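Local coordinates for solute-binding periplasmic protein of iron/siderophore ABC transporter (Yersinia pestis, PDB 6B2Y), which probably serves as the periplasmic iron chaperone of an ABC transporter, capturing chelated iron or siderophore for delivery to the inner-membrane permease, at residues Arg185-Gln188 / Ala189-Tyr192; Asp205-Asn208 / Lys209-Glu212; Trp349-Pro352 / Glu353-Asp357. All coordinates share one frame; numbering follows the deposited sequence.

How the interactions relate
Interactions 1 and 2 share helix 186-207: residues 185-192 form its first turns, residues 205-212 its last turn and exit loop, centres 30 Å apart. In cluster A (class III) binding proteins, which this protein resembles, a long helix connects two lobes; helix 186-207, followed, after the loop of residues 208-216, by strand 217-221 of the second sheet, fits that role. Interaction 3, at the end of helix 340-350, packs against interaction 2 (centres 13 Å apart), Ile210 CD1 approaching Tyr351 CZ to 3.4 Å, and stays about 17 Å from interaction 1 between nearest atoms. The side chain of Asn208 is about 8 Å, and that of Tyr192 about 10 Å, from a bound sodium ion.

Interaction 1. Residues Arg185-Gln188 / Ala189-Tyr192; sequences REQQ and AENY
A chi1 of -170° swings Gln187 CG to the far side from its own N, and a bend at chi2 brings the amide round to Asn191, whose own CG stands beside its backbone N. Gln187 NE2 then donates to Asn191 OD1 at 3.1 Å. The bond is bent, 145° at the hydrogen, and the donor sits above the carbonyl plane of Asn191, away from its lone pairs; the two amide planes are 32° apart. One turn of backbone runs beneath this pair: Asn191 N donates to Gln187 O at 2.9 Å, so the same i to i+4 residues are joined twice. The helix starts from Arg185 at the N-cap position, where Ala189 N reaches Arg185 O at 3.0 Å, and Glu190 N bonds to Glu186 O at 2.9 Å. Ala189 is buried and touches Leu72, while the ring of Tyr192 meets Phe371 edge to face and its hydroxyl bonds to Pro337 O. The amide pair therefore belongs to the exposed side of an amphipathic helix start. Its off-plane, bent geometry implies a modest bond that supplements the backbone bonding.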
loop_
_atom_site.group_PDB
_atom_site.type_symbol
_atom_site.label_atom_id
_atom_site.label_comp_id
_atom_site.label_asym_id
_atom_site.label_seq_id
_atom_site.Cartn_x
_atom_site.Cartn_y
_atom_site.Cartn_z
ATOM N N ARG A 185 -7.076 -12.720 16.131
ATOM C CA ARG A 185 -7.828 -13.088 14.932
ATOM C C ARG A 185 -6.997 -14.032 14.059
ATOM O O ARG A 185 -6.817 -13.816 12.858
ATOM C CB ARG A 185 -8.238 -11.846 14.148
ATOM C CG ARG A 185 -9.131 -10.893 14.932
ATOM C CD ARG A 185 -10.541 -11.456 15.055
ATOM N NE ARG A 185 -11.469 -10.470 15.610
ATOM C CZ ARG A 185 -11.595 -10.212 16.910
ATOM N NH1 ARG A 185 -10.846 -10.857 17.784
ATOM N NH2 ARG A 185 -12.466 -9.298 17.335
ATOM N N GLU A 186 -6.502 -15.111 14.664
ATOM C CA GLU A 186 -5.541 -15.976 13.976
ATOM C C GLU A 186 -6.147 -16.653 12.747
ATOM O O GLU A 186 -5.469 -16.830 11.729
ATOM C CB GLU A 186 -5.005 -17.029 14.947
ATOM C CG GLU A 186 -4.060 -16.475 15.992
ATOM C CD GLU A 186 -4.741 -16.081 17.292
ATOM O OE1 GLU A 186 -4.010 -15.995 18.300
ATOM O OE2 GLU A 186 -5.988 -15.856 17.316
ATOM N N GLN A 187 -7.413 -17.079 12.835
ATOM C CA GLN A 187 -8.030 -17.769 11.706
ATOM C C GLN A 187 -8.203 -16.831 10.524
ATOM O O GLN A 187 -7.960 -17.215 9.371
ATOM C CB GLN A 187 -9.381 -18.360 12.123
ATOM C CG GLN A 187 -9.977 -19.301 11.081
ATOM C CD GLN A 187 -9.045 -20.450 10.736
ATOM O OE1 GLN A 187 -8.848 -21.367 11.537
ATOM N NE2 GLN A 187 -8.461 -20.407 9.539
ATOM N N GLN A 188 -8.614 -15.585 10.793
ATOM C CA GLN A 188 -8.716 -14.592 9.736
ATOM C C GLN A 188 -7.355 -14.331 9.098
ATOM O O GLN A 188 -7.253 -14.220 7.875
ATOM C CB GLN A 188 -9.309 -13.296 10.291
ATOM C CG GLN A 188 -10.821 -13.362 10.608
ATOM C CD GLN A 188 -11.134 -14.077 11.922
ATOM O OE1 GLN A 188 -10.240 -14.408 12.708
ATOM N NE2 GLN A 188 -12.425 -14.320 12.163
ATOM N N ALA A 189 -6.303 -14.247 9.910
ATOM C CA ALA A 189 -4.961 -14.035 9.367
ATOM C C ALA A 189 -4.550 -15.187 8.465
ATOM O O ALA A 189 -4.050 -14.975 7.353
ATOM C CB ALA A 189 -3.957 -13.850 10.505
ATOM N N GLU A 190 -4.761 -16.423 8.933
ATOM C CA GLU A 190 -4.443 -17.594 8.124
ATOM C C GLU A 190 -5.243 -17.613 6.828
ATOM O O GLU A 190 -4.703 -17.930 5.763
ATOM C CB GLU A 190 -4.683 -18.876 8.930
ATOM C CG GLU A 190 -4.368 -20.127 8.127
ATOM C CD GLU A 190 -4.305 -21.387 8.974
ATOM O OE1 GLU A 190 -4.045 -21.299 10.188
ATOM O OE2 GLU A 190 -4.508 -22.475 8.403
ATOM N N ASN A 191 -6.542 -17.275 6.890
ATOM C CA ASN A 191 -7.338 -17.215 5.667
ATOM C C ASN A 191 -6.743 -16.219 4.683
ATOM O O ASN A 191 -6.626 -16.508 3.484
ATOM C CB ASN A 191 -8.793 -16.838 5.990
ATOM C CG ASN A 191 -9.518 -17.913 6.781
ATOM O OD1 ASN A 191 -9.075 -19.072 6.822
ATOM N ND2 ASN A 191 -10.622 -17.537 7.431
ATOM N N TYR A 192 -6.329 -15.044 5.168
ATOM C CA TYR A 192 -5.775 -14.070 4.237
ATOM C C TYR A 192 -4.409 -14.517 3.698
ATOM O O TYR A 192 -4.122 -14.345 2.506
ATOM C CB TYR A 192 -5.685 -12.677 4.873
ATOM C CG TYR A 192 -5.322 -11.682 3.803
ATOM C CD1 TYR A 192 -6.271 -11.241 2.883
ATOM C CD2 TYR A 192 -3.997 -11.269 3.628
ATOM C CE1 TYR A 192 -5.934 -10.379 1.872
ATOM C CE2 TYR A 192 -3.648 -10.407 2.612
ATOM C CZ TYR A 192 -4.611 -9.966 1.735
ATOM O OH TYR A 192 -4.268 -9.111 0.721
#

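Interaction 2. Residues Asp205-Asn208 / Lys209-Glu212; sequences DITN and KIPE
Asp205 O accepts a hydrogen bond from a water at 2.8 Å, and that same water accepts one from Lys209 NZ at 3.0 Å, so the ammonium group is tied to a late carbonyl of the helix through a single solvent bridge. The lysine chain makes this possible by bending twice, at chi2 (-79°) and at chi4 (78°), which carries it back alongside the helix end; on the way its CG passes 4.0 Å from Asp205 O. A positive charge held near carbonyls at the C-terminal end of a helix would be expected to interact favourably with the partial negative charge gathered there.

The direct backbone bonds are looser. Lys209 N donates to Ile206 O at 3.3 Å and Ile210 N to Thr207 O at 3.4 Å, both weak and both spanning three residues, so the spacing has shortened from i+4 to i+3 as the chain leaves the helix. The CG1 branch of Ile210 lies back against the last helical residues, CG1 3.7 Å from Ile206 O, with CD1 3.9 Å from Thr207 CA and 4.5 Å from Ile206 CG2. Ile210 also touches Tyr351, while Ile206 packs on Gln354 and Phe355. Thr207, buried, has its hydroxyl hydrogen-bonded to Gln245 O and Val203 O, which fixes its side chain at the helix end.

At Ile210 the backbone becomes extended (psi 124°), and it continues through Pro211 toward strand 217-221. The whole is a helix C-terminal exit with two weak i to i+3 backbone bonds, the point where helix 186-207 hands the chain over to the loop before the second beta sheet.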
loop_
_atom_site.group_PDB
_atom_site.type_symbol
_atom_site.label_atom_id
_atom_site.label_comp_id
_atom_site.label_asym_id
_atom_site.label_seq_id
_atom_site.Cartn_x
_atom_site.Cartn_y
_atom_site.Cartn_z
ATOM N N ASP A 205 4.148 -18.640 -10.758
ATOM C CA ASP A 205 4.111 -19.865 -11.561
ATOM C C ASP A 205 4.680 -19.603 -12.952
ATOM O O ASP A 205 5.390 -20.449 -13.515
ATOM C CB ASP A 205 2.673 -20.393 -11.681
ATOM C CG ASP A 205 2.204 -21.218 -10.464
ATOM O OD1 ASP A 205 2.953 -21.423 -9.484
ATOM O OD2 ASP A 205 1.040 -21.672 -10.504
ATOM N N ILE A 206 4.386 -18.428 -13.508
ATOM C CA ILE A 206 4.878 -18.023 -14.825
ATOM C C ILE A 206 6.202 -17.271 -14.728
ATOM O O ILE A 206 7.148 -17.563 -15.468
ATOM C CB ILE A 206 3.807 -17.168 -15.549
ATOM C CG1 ILE A 206 2.618 -18.035 -15.958
ATOM C CG2 ILE A 206 4.416 -16.471 -16.756
ATOM C CD1 ILE A 206 1.426 -17.255 -16.487
ATOM N N THR A 207 6.309 -16.268 -13.848
ATOM C CA THR A 207 7.499 -15.421 -13.883
ATOM C C THR A 207 8.745 -16.077 -13.283
ATOM O O THR A 207 9.855 -15.598 -13.551
ATOM C CB THR A 207 7.247 -14.085 -13.174
ATOM O OG1 THR A 207 6.878 -14.342 -11.816
ATOM C CG2 THR A 207 6.115 -13.286 -13.876
ATOM N N ASN A 208 8.601 -17.145 -12.488
ATOM C CA ASN A 208 9.789 -17.849 -11.993
ATOM C C ASN A 208 10.649 -18.380 -13.139
ATOM O O ASN A 208 11.883 -18.431 -13.019
ATOM C CB ASN A 208 9.392 -19.013 -11.076
ATOM C CG ASN A 208 9.010 -18.566 -9.664
ATOM O OD1 ASN A 208 9.332 -17.461 -9.238
ATOM N ND2 ASN A 208 8.318 -19.443 -8.934
ATOM N N LYS A 209 10.025 -18.774 -14.256
ATOM C CA LYS A 209 10.728 -19.438 -15.355
ATOM C C LYS A 209 11.319 -18.486 -16.383
ATOM O O LYS A 209 12.052 -18.933 -17.270
ATOM C CB LYS A 209 9.786 -20.410 -16.073
ATOM C CG LYS A 209 8.956 -21.276 -15.148
ATOM C CD LYS A 209 9.769 -22.429 -14.595
ATOM C CE LYS A 209 8.984 -23.194 -13.531
ATOM N NZ LYS A 209 7.961 -24.123 -14.097
ATOM N N ILE A 210 11.023 -17.193 -16.305
ATOM C CA ILE A 210 11.453 -16.259 -17.348
ATOM C C ILE A 210 12.929 -15.924 -17.166
ATOM O O ILE A 210 13.326 -15.441 -16.096
ATOM C CB ILE A 210 10.600 -14.987 -17.344
ATOM C CG1 ILE A 210 9.152 -15.321 -17.705
ATOM C CG2 ILE A 210 11.189 -13.959 -18.284
ATOM C CD1 ILE A 210 8.204 -14.173 -17.525
ATOM N N PRO A 211 13.769 -16.140 -18.183
ATOM C CA PRO A 211 15.188 -15.800 -18.050
ATOM C C PRO A 211 15.391 -14.307 -17.865
ATOM O O PRO A 211 14.621 -13.487 -18.364
ATOM C CB PRO A 211 15.798 -16.279 -19.375
ATOM C CG PRO A 211 14.788 -17.198 -19.961
ATOM C CD PRO A 211 13.459 -16.717 -19.497
ATOM N N GLU A 212 16.467 -13.969 -17.157
ATOM C CA GLU A 212 16.737 -12.580 -16.802
ATOM C C GLU A 212 16.847 -11.691 -18.039
ATOM O O GLU A 212 16.332 -10.566 -18.052
ATOM C CB GLU A 212 18.012 -12.512 -15.959
ATOM C CG GLU A 212 18.046 -11.388 -14.942
ATOM C CD GLU A 212 16.839 -11.391 -14.009
ATOM O OE1 GLU A 212 16.286 -10.298 -13.774
ATOM O OE2 GLU A 212 16.442 -12.474 -13.521
HETATM O O HOH W 1 5.913 -22.912 -12.339
#

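Interaction 3. Residues Trp349-Pro352 / Glu353-Asp357; sequences WFYP and EQFAD
Tyr351 is the first residue to leave helical geometry after helix 340-350, and the chain then folds back through a type I beta turn from Glu353 to Ala356. Phe355 N donates to Tyr351 O at 3.2 Å, close to the C=O direction but with only 137° at the hydrogen, and makes a weak second bond to Pro352 O at 3.4 Å. One amide thus serves two carbonyls.

Around this turn the side chains gather on Tyr351. Phe355 CD2 lies 3.9 Å from Tyr351 CB, while Tyr351 O sits at the edge of the phenyl ring, near its plane, 3.4 Å from Phe355 CD2. Gln354 runs side by side with Tyr351: beyond CG its chain is extended, which sends NE2 along the ring to within 3.5 Å of Tyr351 CD1. The amide plane stands 73° from the ring plane, and NE2 comes to the ring obliquely. The phenol end of Tyr351 is anchored by a hydrogen bond from its hydroxyl to Gly247 O, which helps fix the ring against which the turn folds.

Phe355 also touches Thr207, and Tyr351 rests on Lys215 and Pro216 in the loop before strand 217-221. Trp349 stacks with Tyr327 of strand 326-330 and Phe350 packs on strand 275-280; the end of helix 340-350 thus packs on the second sheet, and the turn that follows lies against the end of helix 186-207.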
loop_
_atom_site.group_PDB
_atom_site.type_symbol
_atom_site.label_atom_id
_atom_site.label_comp_id
_atom_site.label_asym_id
_atom_site.label_seq_id
_atom_site.Cartn_x
_atom_site.Cartn_y
_atom_site.Cartn_z
ATOM N N TRP A 349 0.574 -6.372 -17.110
ATOM C CA TRP A 349 1.131 -5.366 -18.010
ATOM C C TRP A 349 2.412 -5.858 -18.672
ATOM O O TRP A 349 2.614 -5.642 -19.875
ATOM C CB TRP A 349 1.423 -4.068 -17.266
ATOM C CG TRP A 349 0.226 -3.386 -16.703
ATOM C CD1 TRP A 349 -1.060 -3.460 -17.156
ATOM C CD2 TRP A 349 0.208 -2.498 -15.575
ATOM N NE1 TRP A 349 -1.885 -2.678 -16.369
ATOM C CE2 TRP A 349 -1.127 -2.070 -15.401
ATOM C CE3 TRP A 349 1.190 -2.025 -14.699
ATOM C CZ2 TRP A 349 -1.502 -1.201 -14.380
ATOM C CZ3 TRP A 349 0.817 -1.156 -13.690
ATOM C CH2 TRP A 349 -0.516 -0.752 -13.540
ATOM N N PHE A 350 3.292 -6.520 -17.900
ATOM C CA PHE A 350 4.603 -6.896 -18.421
ATOM C C PHE A 350 4.483 -8.005 -19.450
ATOM O O PHE A 350 5.254 -8.050 -20.415
ATOM C CB PHE A 350 5.538 -7.374 -17.296
ATOM C CG PHE A 350 5.837 -6.342 -16.226
ATOM C CD1 PHE A 350 5.446 -5.011 -16.358
ATOM C CD2 PHE A 350 6.521 -6.722 -15.073
ATOM C CE1 PHE A 350 5.720 -4.086 -15.359
ATOM C CE2 PHE A 350 6.810 -5.802 -14.072
ATOM C CZ PHE A 350 6.400 -4.482 -14.210
ATOM N N TYR A 351 3.572 -8.947 -19.228
ATOM C CA TYR A 351 3.413 -10.122 -20.086
ATOM C C TYR A 351 1.935 -10.304 -20.390
ATOM O O TYR A 351 1.282 -11.205 -19.851
ATOM C CB TYR A 351 4.012 -11.362 -19.417
ATOM C CG TYR A 351 5.463 -11.190 -19.023
ATOM C CD1 TYR A 351 6.486 -11.384 -19.946
ATOM C CD2 TYR A 351 5.820 -10.841 -17.722
ATOM C CE1 TYR A 351 7.805 -11.220 -19.600
ATOM C CE2 TYR A 351 7.152 -10.682 -17.362
ATOM C CZ TYR A 351 8.146 -10.891 -18.303
ATOM O OH TYR A 351 9.476 -10.738 -17.976
ATOM N N PRO A 352 1.374 -9.447 -21.254
ATOM C CA PRO A 352 -0.078 -9.507 -21.507
ATOM C C PRO A 352 -0.544 -10.852 -22.032
ATOM O O PRO A 352 -1.588 -11.358 -21.606
ATOM C CB PRO A 352 -0.303 -8.395 -22.546
ATOM C CG PRO A 352 0.932 -7.556 -22.526
ATOM C CD PRO A 352 2.053 -8.443 -22.083
ATOM N N GLU A 353 0.220 -11.446 -22.948
ATOM C CA GLU A 353 -0.159 -12.724 -23.539
ATOM C C GLU A 353 -0.235 -13.823 -22.486
ATOM O O GLU A 353 -1.231 -14.551 -22.396
ATOM C CB GLU A 353 0.845 -13.086 -24.637
ATOM C CG GLU A 353 0.773 -14.524 -25.113
ATOM C CD GLU A 353 0.697 -14.633 -26.622
ATOM O OE1 GLU A 353 0.067 -15.593 -27.115
ATOM O OE2 GLU A 353 1.270 -13.760 -27.313
ATOM N N GLN A 354 0.806 -13.945 -21.662
ATOM C CA GLN A 354 0.882 -15.029 -20.692
ATOM C C GLN A 354 -0.117 -14.872 -19.555
ATOM O O GLN A 354 -0.453 -15.866 -18.901
ATOM C CB GLN A 354 2.311 -15.110 -20.162
ATOM C CG GLN A 354 3.331 -14.738 -21.235
ATOM C CD GLN A 354 4.728 -15.220 -20.921
ATOM O OE1 GLN A 354 4.916 -16.265 -20.284
ATOM N NE2 GLN A 354 5.727 -14.463 -21.370
ATOM N N PHE A 355 -0.622 -13.664 -19.320
ATOM C CA PHE A 355 -1.571 -13.406 -18.245
ATOM C C PHE A 355 -2.922 -12.960 -18.796
ATOM O O PHE A 355 -3.614 -12.132 -18.197
ATOM C CB PHE A 355 -1.016 -12.373 -17.267
ATOM C CG PHE A 355 0.146 -12.885 -16.444
ATOM C CD1 PHE A 355 -0.058 -13.817 -15.438
ATOM C CD2 PHE A 355 1.430 -12.429 -16.685
ATOM C CE1 PHE A 355 1.004 -14.291 -14.691
ATOM C CE2 PHE A 355 2.495 -12.890 -15.942
ATOM C CZ PHE A 355 2.280 -13.824 -14.944
ATOM N N ALA A 356 -3.330 -13.518 -19.941
ATOM C CA ALA A 356 -4.644 -13.185 -20.486
ATOM C C ALA A 356 -5.771 -13.713 -19.604
ATOM O O ALA A 356 -6.827 -13.082 -19.500
ATOM C CB ALA A 356 -4.771 -13.731 -21.909
ATOM N N ASP A 357 -5.558 -14.844 -18.941
ATOM C CA ASP A 357 -6.562 -15.439 -18.072
ATOM C C ASP A 357 -6.601 -14.815 -16.678
ATOM O O ASP A 357 -7.496 -15.151 -15.894
ATOM C CB ASP A 357 -6.305 -16.946 -17.956
ATOM C CG ASP A 357 -4.890 -17.266 -17.468
ATOM O OD1 ASP A 357 -4.761 -18.000 -16.461
ATOM O OD2 ASP A 357 -3.909 -16.781 -18.087
#